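Local coordinates for protein 11S globulin (Wrightia tinctoria, PDB 5WXU) that probably serves as a hexameric seed storage globulin and nutrient reservoir, and binds the plant hormone auxin (indole-3-acetic acid), at residues Ile58-Glu66 with Phe254-Arg262; Val293-Arg304 with Thr314-Ile325. All coordinates share one frame; numbering follows the deposited sequence.

Contact 1 (Ile58-Glu66 with Phe254-Arg262); sequences IQHEAGYSE and FRGYMVRVR
Met258 lies along the inner side of the hairpin formed by Ile58-Glu66, its side-chain atoms meeting His60, Gly63, Tyr64 and Ser65 in turn. Its CB packs against His60 CB, and with CG anti to the carbonyl carbon (chi1 -58°) the extended chain runs on past the imidazole. CG comes obliquely to within 3.6 Å of His60 CD2. SD sits 3.6 Å from Gly63 CA; any side chain at Gly63 would collide with this sulfur. The tip, CE, ends 3.6 Å from Ser65 OG and also touches Tyr64 O. Ser65 OG and His60 NE2 share a hydrogen bond in the plane of the imidazole, while His85 holds the same hydroxyl through ND1. The hairpin belongs to one sheet of the N-terminal cupin jelly roll and strand 258-260 to the facing sheet, where it pairs with strand 91-98; Met258 accordingly also touches His85, Ile87 and Phe93 between the layers. Met258 N is buried here with no polar partner. At the turn, Glu61 N donates to Arg255 O (2.8 Å) and Ala62 N to Met258 O (3.0 Å), the latter donor standing above the carbonyl plane. The Glu61 side chain lies alongside that of Arg255, both pointing the same way, with Glu61 OE1 3.5 Å from Arg255 CD and the carboxylate and guanidinium planes 83° apart. Arg260 N meets Glu61 OE1 on its anti side in a nearly straight bond (2.9 Å, 177°). A water accepts from Arg255 NH1 beside this oxygen, whereas Arg255 NE pairs with Asp253 and its NH2 reaches Asn436 O of a second subunit. Arg260 lays one guanidinium face over Ala62 CB, its NH2 salt-bridged to Glu88.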
# COMPACT_ATOMS: atom_id res chain seq x y z
N ILE B 58 -29.21 -7.17 31.78
CA ILE B 58 -30.07 -6.00 31.66
C ILE B 58 -31.33 -6.36 30.93
O ILE B 58 -31.29 -6.81 29.73
CB ILE B 58 -29.37 -4.88 30.92
CG1 ILE B 58 -28.06 -4.51 31.63
CG2 ILE B 58 -30.30 -3.68 30.77
CD1 ILE B 58 -27.16 -3.70 30.75
N GLN B 59 -32.46 -6.11 31.58
CA GLN B 59 -33.78 -6.27 30.96
C GLN B 59 -34.30 -5.13 30.09
O GLN B 59 -34.29 -3.96 30.48
CB GLN B 59 -34.84 -6.48 32.06
CG GLN B 59 -34.95 -7.89 32.54
CD GLN B 59 -35.41 -8.84 31.44
OE1 GLN B 59 -36.14 -8.50 30.49
NE2 GLN B 59 -34.92 -10.03 31.53
N HIS B 60 -34.83 -5.45 28.95
CA HIS B 60 -35.56 -4.47 28.20
C HIS B 60 -36.98 -4.93 28.03
O HIS B 60 -37.31 -6.08 28.34
CB HIS B 60 -34.87 -4.26 26.79
CG HIS B 60 -33.37 -4.20 26.86
ND1 HIS B 60 -32.69 -3.11 27.37
CD2 HIS B 60 -32.41 -5.10 26.50
CE1 HIS B 60 -31.39 -3.37 27.37
NE2 HIS B 60 -31.19 -4.57 26.87
N GLU B 61 -37.79 -4.12 27.39
CA GLU B 61 -39.13 -4.52 27.08
C GLU B 61 -39.18 -5.75 26.20
O GLU B 61 -39.96 -6.67 26.45
CB GLU B 61 -39.85 -3.41 26.37
CG GLU B 61 -41.20 -3.80 25.88
CD GLU B 61 -41.96 -2.72 25.25
OE1 GLU B 61 -41.69 -2.35 24.08
OE2 GLU B 61 -42.93 -2.28 25.91
N ALA B 62 -38.30 -5.77 25.18
CA ALA B 62 -38.34 -6.74 24.12
C ALA B 62 -37.08 -7.61 24.01
O ALA B 62 -36.78 -8.15 22.93
CB ALA B 62 -38.65 -6.06 22.82
N GLY B 63 -36.44 -7.82 25.12
CA GLY B 63 -35.31 -8.71 25.19
C GLY B 63 -34.47 -8.37 26.37
O GLY B 63 -34.93 -7.65 27.25
N TYR B 64 -33.24 -8.86 26.38
CA TYR B 64 -32.29 -8.62 27.41
C TYR B 64 -30.85 -8.72 26.92
O TYR B 64 -30.60 -9.27 25.84
CB TYR B 64 -32.44 -9.58 28.58
CG TYR B 64 -32.36 -11.05 28.25
CD1 TYR B 64 -33.49 -11.79 27.94
CD2 TYR B 64 -31.13 -11.71 28.33
CE1 TYR B 64 -33.39 -13.17 27.64
CE2 TYR B 64 -31.03 -13.04 28.07
CZ TYR B 64 -32.16 -13.77 27.74
OH TYR B 64 -32.01 -15.11 27.49
N SER B 65 -29.96 -8.14 27.71
CA SER B 65 -28.52 -8.15 27.39
C SER B 65 -27.72 -8.71 28.50
O SER B 65 -27.76 -8.19 29.59
CB SER B 65 -28.06 -6.71 27.09
OG SER B 65 -28.83 -6.14 26.03
N GLU B 66 -26.88 -9.71 28.22
CA GLU B 66 -26.03 -10.32 29.24
C GLU B 66 -24.62 -9.91 28.97
O GLU B 66 -24.16 -10.04 27.80
CB GLU B 66 -26.13 -11.85 29.19
CG GLU B 66 -27.56 -12.36 29.30
CD GLU B 66 -27.56 -13.90 29.40
OE1 GLU B 66 -27.50 -14.58 28.38
OE2 GLU B 66 -27.61 -14.42 30.51
N PHE B 254 -39.95 4.24 29.41
CA PHE B 254 -39.05 3.34 30.09
C PHE B 254 -39.14 1.89 29.55
O PHE B 254 -39.33 0.93 30.30
CB PHE B 254 -39.34 3.36 31.60
CG PHE B 254 -39.32 4.76 32.17
CD1 PHE B 254 -38.11 5.46 32.29
CD2 PHE B 254 -40.52 5.40 32.53
CE1 PHE B 254 -38.07 6.76 32.79
CE2 PHE B 254 -40.49 6.69 33.04
CZ PHE B 254 -39.27 7.37 33.16
N ARG B 255 -38.94 1.75 28.25
CA ARG B 255 -38.93 0.42 27.60
C ARG B 255 -37.54 -0.22 27.52
O ARG B 255 -37.40 -1.36 27.03
CB ARG B 255 -39.53 0.54 26.23
CG ARG B 255 -41.03 0.86 26.27
CD ARG B 255 -41.62 1.08 24.94
NE ARG B 255 -41.00 2.23 24.25
CZ ARG B 255 -41.00 2.44 22.94
NH1 ARG B 255 -41.60 1.61 22.08
NH2 ARG B 255 -40.37 3.48 22.48
N GLY B 256 -36.52 0.46 27.98
CA GLY B 256 -35.17 -0.06 27.83
C GLY B 256 -34.73 0.22 26.40
O GLY B 256 -35.14 1.19 25.75
N TYR B 257 -33.85 -0.65 25.91
CA TYR B 257 -33.20 -0.38 24.61
C TYR B 257 -33.51 -1.41 23.57
O TYR B 257 -32.88 -1.47 22.50
CB TYR B 257 -31.69 -0.26 24.84
CG TYR B 257 -31.34 0.90 25.73
CD1 TYR B 257 -31.30 0.77 27.09
CD2 TYR B 257 -31.13 2.14 25.19
CE1 TYR B 257 -31.06 1.90 27.87
CE2 TYR B 257 -30.83 3.23 25.95
CZ TYR B 257 -30.76 3.10 27.29
OH TYR B 257 -30.48 4.26 28.01
N MET B 258 -34.51 -2.26 23.84
CA MET B 258 -35.10 -3.13 22.84
C MET B 258 -36.61 -2.98 23.01
O MET B 258 -37.09 -3.18 24.14
CB MET B 258 -34.73 -4.60 23.01
CG MET B 258 -33.25 -4.95 23.01
SD MET B 258 -33.03 -6.69 23.31
CE MET B 258 -31.24 -6.87 23.42
N VAL B 259 -37.27 -2.50 21.99
CA VAL B 259 -38.73 -2.22 22.04
C VAL B 259 -39.54 -3.11 21.12
O VAL B 259 -39.14 -3.49 20.00
CB VAL B 259 -39.01 -0.77 21.74
CG1 VAL B 259 -38.21 0.12 22.68
CG2 VAL B 259 -38.74 -0.40 20.27
N ARG B 260 -40.77 -3.41 21.56
CA ARG B 260 -41.67 -4.22 20.78
C ARG B 260 -42.32 -3.43 19.72
O ARG B 260 -42.85 -2.38 19.98
CB ARG B 260 -42.78 -4.77 21.67
CG ARG B 260 -43.76 -5.63 20.85
CD ARG B 260 -44.24 -6.86 21.63
NE ARG B 260 -43.13 -7.80 21.83
CZ ARG B 260 -42.49 -8.05 22.98
NH1 ARG B 260 -42.82 -7.44 24.12
NH2 ARG B 260 -41.49 -8.94 22.98
N VAL B 261 -42.33 -3.94 18.51
CA VAL B 261 -43.04 -3.34 17.42
C VAL B 261 -44.24 -4.29 17.17
O VAL B 261 -44.07 -5.38 16.64
CB VAL B 261 -42.16 -3.25 16.17
CG1 VAL B 261 -42.85 -2.53 15.00
CG2 VAL B 261 -40.83 -2.60 16.54
N ARG B 262 -45.45 -3.86 17.54
CA ARG B 262 -46.58 -4.80 17.68
C ARG B 262 -47.00 -5.42 16.36
O ARG B 262 -47.21 -6.63 16.29
CB ARG B 262 -47.80 -4.14 18.40
CG ARG B 262 -48.40 -2.90 17.70
CD ARG B 262 -49.66 -2.33 18.38
NE ARG B 262 -50.91 -2.75 17.73
CZ ARG B 262 -52.14 -2.32 18.05
NH1 ARG B 262 -52.32 -1.44 19.03
NH2 ARG B 262 -53.21 -2.77 17.39
O HOH W 1 -43.08 -0.81 22.58

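Contact 2 (Val293-Arg304 with Thr314-Ile325). With PO4 (phosphate ion), chain O.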
# COMPACT_ATOMS: atom_id res chain seq x y z
N VAL B 293 -19.91 -1.72 0.90
CA VAL B 293 -18.85 -2.61 1.55
C VAL B 293 -19.62 -3.77 2.19
O VAL B 293 -20.68 -3.53 2.86
CB VAL B 293 -17.97 -1.80 2.54
CG1 VAL B 293 -18.81 -1.03 3.56
CG2 VAL B 293 -16.98 -2.64 3.36
N ARG B 294 -19.13 -5.00 1.98
CA ARG B 294 -19.74 -6.20 2.57
C ARG B 294 -19.40 -6.19 4.06
O ARG B 294 -18.25 -5.93 4.46
CB ARG B 294 -19.28 -7.51 1.84
CG ARG B 294 -19.69 -8.91 2.37
CD ARG B 294 -19.18 -10.07 1.42
NE ARG B 294 -18.44 -11.10 2.17
CZ ARG B 294 -17.34 -11.71 1.74
NH1 ARG B 294 -16.80 -11.51 0.56
NH2 ARG B 294 -16.76 -12.58 2.54
N ILE B 295 -20.41 -6.49 4.88
CA ILE B 295 -20.29 -6.41 6.34
C ILE B 295 -20.27 -7.80 7.02
O ILE B 295 -19.86 -7.96 8.19
CB ILE B 295 -21.47 -5.59 6.87
CG1 ILE B 295 -21.30 -4.10 6.57
CG2 ILE B 295 -21.71 -5.77 8.33
CD1 ILE B 295 -19.96 -3.54 6.94
N LYS B 296 -20.71 -8.81 6.30
CA LYS B 296 -20.86 -10.11 6.94
C LYS B 296 -20.60 -11.26 6.03
O LYS B 296 -20.62 -11.12 4.81
CB LYS B 296 -22.30 -10.23 7.46
CG LYS B 296 -23.35 -10.30 6.40
CD LYS B 296 -24.69 -10.14 7.09
CE LYS B 296 -25.85 -10.43 6.20
NZ LYS B 296 -25.90 -11.84 5.74
N GLU B 297 -20.43 -12.43 6.66
CA GLU B 297 -20.36 -13.69 5.96
C GLU B 297 -20.92 -14.76 6.88
O GLU B 297 -20.73 -14.71 8.09
CB GLU B 297 -18.90 -13.96 5.67
CG GLU B 297 -18.62 -15.19 4.81
CD GLU B 297 -17.32 -15.11 4.04
OE1 GLU B 297 -17.01 -14.02 3.50
OE2 GLU B 297 -16.57 -16.11 3.96
N ASN B 298 -21.56 -15.74 6.28
CA ASN B 298 -22.11 -16.88 7.01
C ASN B 298 -21.12 -18.03 7.05
O ASN B 298 -20.53 -18.42 6.03
CB ASN B 298 -23.46 -17.30 6.39
CG ASN B 298 -24.21 -18.22 7.29
OD1 ASN B 298 -23.88 -19.39 7.40
ND2 ASN B 298 -25.25 -17.69 7.94
N LEU B 299 -20.87 -18.55 8.25
CA LEU B 299 -19.86 -19.60 8.44
C LEU B 299 -20.52 -20.97 8.69
O LEU B 299 -19.77 -21.89 8.94
CB LEU B 299 -18.99 -19.25 9.59
CG LEU B 299 -18.18 -18.00 9.44
CD1 LEU B 299 -17.21 -17.88 10.58
CD2 LEU B 299 -17.43 -17.98 8.06
N LEU B 300 -21.85 -21.04 8.64
CA LEU B 300 -22.52 -22.23 9.17
C LEU B 300 -22.59 -23.40 8.25
O LEU B 300 -22.59 -24.57 8.74
CB LEU B 300 -23.96 -21.90 9.60
CG LEU B 300 -24.72 -22.99 10.30
CD1 LEU B 300 -23.92 -23.69 11.37
CD2 LEU B 300 -25.94 -22.31 10.89
N ASN B 301 -22.71 -23.15 6.95
CA ASN B 301 -22.74 -24.25 5.98
C ASN B 301 -21.48 -25.10 5.99
O ASN B 301 -20.36 -24.59 5.83
CB ASN B 301 -22.92 -23.78 4.51
CG ASN B 301 -23.46 -24.90 3.60
OD1 ASN B 301 -23.02 -26.07 3.60
ND2 ASN B 301 -24.39 -24.53 2.78
N PRO B 302 -21.64 -26.46 6.16
CA PRO B 302 -20.38 -27.28 6.12
C PRO B 302 -19.63 -27.16 4.79
O PRO B 302 -18.43 -27.43 4.73
CB PRO B 302 -20.90 -28.74 6.27
CG PRO B 302 -22.29 -28.63 6.83
CD PRO B 302 -22.84 -27.30 6.37
N GLU B 303 -20.36 -26.84 3.71
CA GLU B 303 -19.74 -26.56 2.41
C GLU B 303 -18.81 -25.32 2.35
O GLU B 303 -18.09 -25.14 1.38
CB GLU B 303 -20.85 -26.53 1.33
CG GLU B 303 -21.42 -27.97 1.12
CD GLU B 303 -22.58 -28.12 0.15
OE1 GLU B 303 -23.19 -27.11 -0.26
OE2 GLU B 303 -22.90 -29.29 -0.20
N ARG B 304 -18.84 -24.47 3.37
CA ARG B 304 -18.00 -23.22 3.53
C ARG B 304 -16.65 -23.55 4.32
O ARG B 304 -15.81 -22.71 4.66
CB ARG B 304 -18.82 -22.16 4.25
CG ARG B 304 -18.11 -20.97 4.91
CD ARG B 304 -17.63 -20.03 3.80
NE ARG B 304 -16.77 -18.90 4.19
CZ ARG B 304 -15.53 -19.02 4.70
NH1 ARG B 304 -14.97 -20.20 4.98
NH2 ARG B 304 -14.85 -17.93 4.98
N THR B 314 -14.83 -29.80 10.76
CA THR B 314 -14.51 -28.65 9.88
C THR B 314 -13.99 -27.46 10.66
O THR B 314 -14.36 -27.19 11.78
CB THR B 314 -15.73 -28.16 9.08
OG1 THR B 314 -16.85 -27.83 9.94
CG2 THR B 314 -16.21 -29.19 8.14
N VAL B 315 -13.14 -26.72 9.95
CA VAL B 315 -12.81 -25.33 10.27
C VAL B 315 -13.25 -24.42 9.13
O VAL B 315 -12.91 -24.66 7.94
CB VAL B 315 -11.30 -25.15 10.56
CG1 VAL B 315 -11.03 -23.73 11.02
CG2 VAL B 315 -10.91 -26.03 11.69
N SER B 316 -13.96 -23.31 9.48
CA SER B 316 -14.44 -22.35 8.47
C SER B 316 -13.90 -20.99 8.96
O SER B 316 -14.28 -20.48 10.03
CB SER B 316 -15.94 -22.36 8.29
OG SER B 316 -16.35 -23.67 8.04
N THR B 317 -12.88 -20.53 8.22
CA THR B 317 -12.11 -19.31 8.59
C THR B 317 -12.70 -18.03 7.95
O THR B 317 -13.34 -18.06 6.89
CB THR B 317 -10.68 -19.36 8.06
OG1 THR B 317 -10.73 -19.23 6.61
CG2 THR B 317 -9.95 -20.55 8.56
N LEU B 318 -12.55 -16.91 8.65
CA LEU B 318 -13.12 -15.69 8.15
C LEU B 318 -12.04 -14.62 8.39
O LEU B 318 -11.80 -14.18 9.53
CB LEU B 318 -14.40 -15.28 8.83
CG LEU B 318 -15.09 -14.01 8.32
CD1 LEU B 318 -15.49 -14.26 6.89
CD2 LEU B 318 -16.28 -13.67 9.20
N ASN B 319 -11.31 -14.23 7.33
CA ASN B 319 -10.30 -13.21 7.48
C ASN B 319 -10.37 -12.29 6.23
O ASN B 319 -11.32 -12.36 5.45
CB ASN B 319 -8.86 -13.83 7.56
CG ASN B 319 -8.60 -14.81 6.44
OD1 ASN B 319 -8.71 -14.48 5.21
ND2 ASN B 319 -8.37 -16.08 6.85
N SER B 320 -9.44 -11.37 6.20
CA SER B 320 -9.44 -10.36 5.14
C SER B 320 -9.19 -10.88 3.72
O SER B 320 -9.38 -10.16 2.78
CB SER B 320 -8.55 -9.21 5.51
OG SER B 320 -7.23 -9.64 5.74
N TYR B 321 -8.87 -12.14 3.55
CA TYR B 321 -8.87 -12.74 2.22
C TYR B 321 -10.28 -13.16 1.74
O TYR B 321 -10.48 -13.60 0.62
CB TYR B 321 -7.93 -13.91 2.14
CG TYR B 321 -6.50 -13.54 2.23
CD1 TYR B 321 -5.86 -12.88 1.18
CD2 TYR B 321 -5.74 -13.94 3.29
CE1 TYR B 321 -4.52 -12.58 1.25
CE2 TYR B 321 -4.39 -13.65 3.37
CZ TYR B 321 -3.79 -12.98 2.34
OH TYR B 321 -2.43 -12.67 2.42
N ASN B 322 -11.26 -13.03 2.64
CA ASN B 322 -12.64 -13.37 2.46
C ASN B 322 -13.49 -12.12 2.54
O ASN B 322 -14.24 -11.81 1.66
CB ASN B 322 -13.16 -14.42 3.52
CG ASN B 322 -12.16 -15.57 3.77
OD1 ASN B 322 -11.86 -16.01 4.97
ND2 ASN B 322 -11.63 -16.08 2.65
N LEU B 323 -13.34 -11.40 3.62
CA LEU B 323 -14.19 -10.26 3.89
C LEU B 323 -13.29 -9.03 4.05
O LEU B 323 -12.64 -8.86 5.06
CB LEU B 323 -14.98 -10.51 5.20
CG LEU B 323 -15.94 -9.46 5.77
CD1 LEU B 323 -16.95 -9.10 4.71
CD2 LEU B 323 -16.54 -9.88 7.07
N PRO B 324 -13.31 -8.09 3.07
CA PRO B 324 -12.34 -7.04 3.01
C PRO B 324 -12.25 -6.11 4.17
O PRO B 324 -11.16 -5.72 4.57
CB PRO B 324 -12.70 -6.25 1.71
CG PRO B 324 -13.48 -7.18 0.96
CD PRO B 324 -14.07 -8.23 1.83
N ILE B 325 -13.41 -5.78 4.76
CA ILE B 325 -13.46 -4.81 5.89
C ILE B 325 -12.66 -5.28 7.12
O ILE B 325 -12.21 -4.48 7.92
CB ILE B 325 -14.91 -4.46 6.27
CG1 ILE B 325 -14.94 -3.18 7.10
CG2 ILE B 325 -15.65 -5.63 6.86
CD1 ILE B 325 -16.36 -2.69 7.37
P PO4 O . -0.70 -14.06 5.15
O1 PO4 O . -1.21 -12.77 4.53
O2 PO4 O . -1.62 -14.67 6.15
O3 PO4 O . -0.58 -14.92 3.88
O4 PO4 O . 0.64 -13.72 5.78
O HOH W 2 -15.91 -5.94 3.22
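Arg294 faces Leu323 and Leu299 faces Ser316 (CA atoms 7.0 and 6.1 Å apart), so the two segments run past each other in opposite directions, joined by side chains and a water. This is the seam of a bicupin: strand 296-298 edges a sheet of the N-terminal jelly roll, pairing with strand 158-162, while strand 313-318 belongs to the C-terminal one. Glu297 and Leu318 slide past each other head to tail, Leu318 CD1 lying 3.5 Å from Glu297 CD. With CG anti to the backbone N (chi1 -174°) and an extended chain beyond, Glu297 carries its carboxylate across to Asn322 CB and Arg304. Arg304 grips it side-on, NE (2.8 Å) and NH2 (2.7 Å) both donating to Glu297 OE2, which lies only 5° out of the guanidinium plane. Thr317 O also lies at this guanidinium's edge, though its modelled separation from Arg304 NH2 is doubtfully short; Arg304 NH1 is salt-bridged to Asp306. Leu299 CD2 sits over one guanidinium face, offset toward the rim, and touches Leu318 CB, the leucine side chains crossing at about a right angle. With an alanine in place of Glu297, Arg304 NE and NH2 would probably lose their charged mate, leaving the guanidinium freer to turn, and a gap would be likely to open beside Leu318 CD1. At one end, Val293 CG2 meets Ile325 CB at 4.0 Å, and Ile325 CG2 packs on Arg294 O; a water donates to that carbonyl and accepts from Ile325 N. At the far end, near Pro302, Thr314 OG1 is hydrogen-bonded to Glu273 of a third subunit. After strand 313-318, Asn322 OD1 accepts from Asn319 N, and in an Asx turn Asn319 OD1 takes Tyr321 N on a lone pair in the carbonyl plane (2.9 Å).

From the N terminus, the chain first makes the hairpin of Ile58-Glu66 and then runs through 187 residues, which include most strands of the first cupin domain, before Phe254-Arg262 returns to close contact 1 across the two sheets of that jelly roll. Strand 296-298 follows next in the order of strands, and Thr314-Ile325 closes contact 2 after a gap of only nine residues. The two loops are in series, neither enclosing nor crossing the other. Within this chain, strands 56-60 and 296-298 are the outermost strands of one sheet, so the contacts meet its two edges: contact 1 ties it to its facing layer, contact 2 to the second cupin domain. Their centres are 30 Å apart, on opposite sides of the chain's centre.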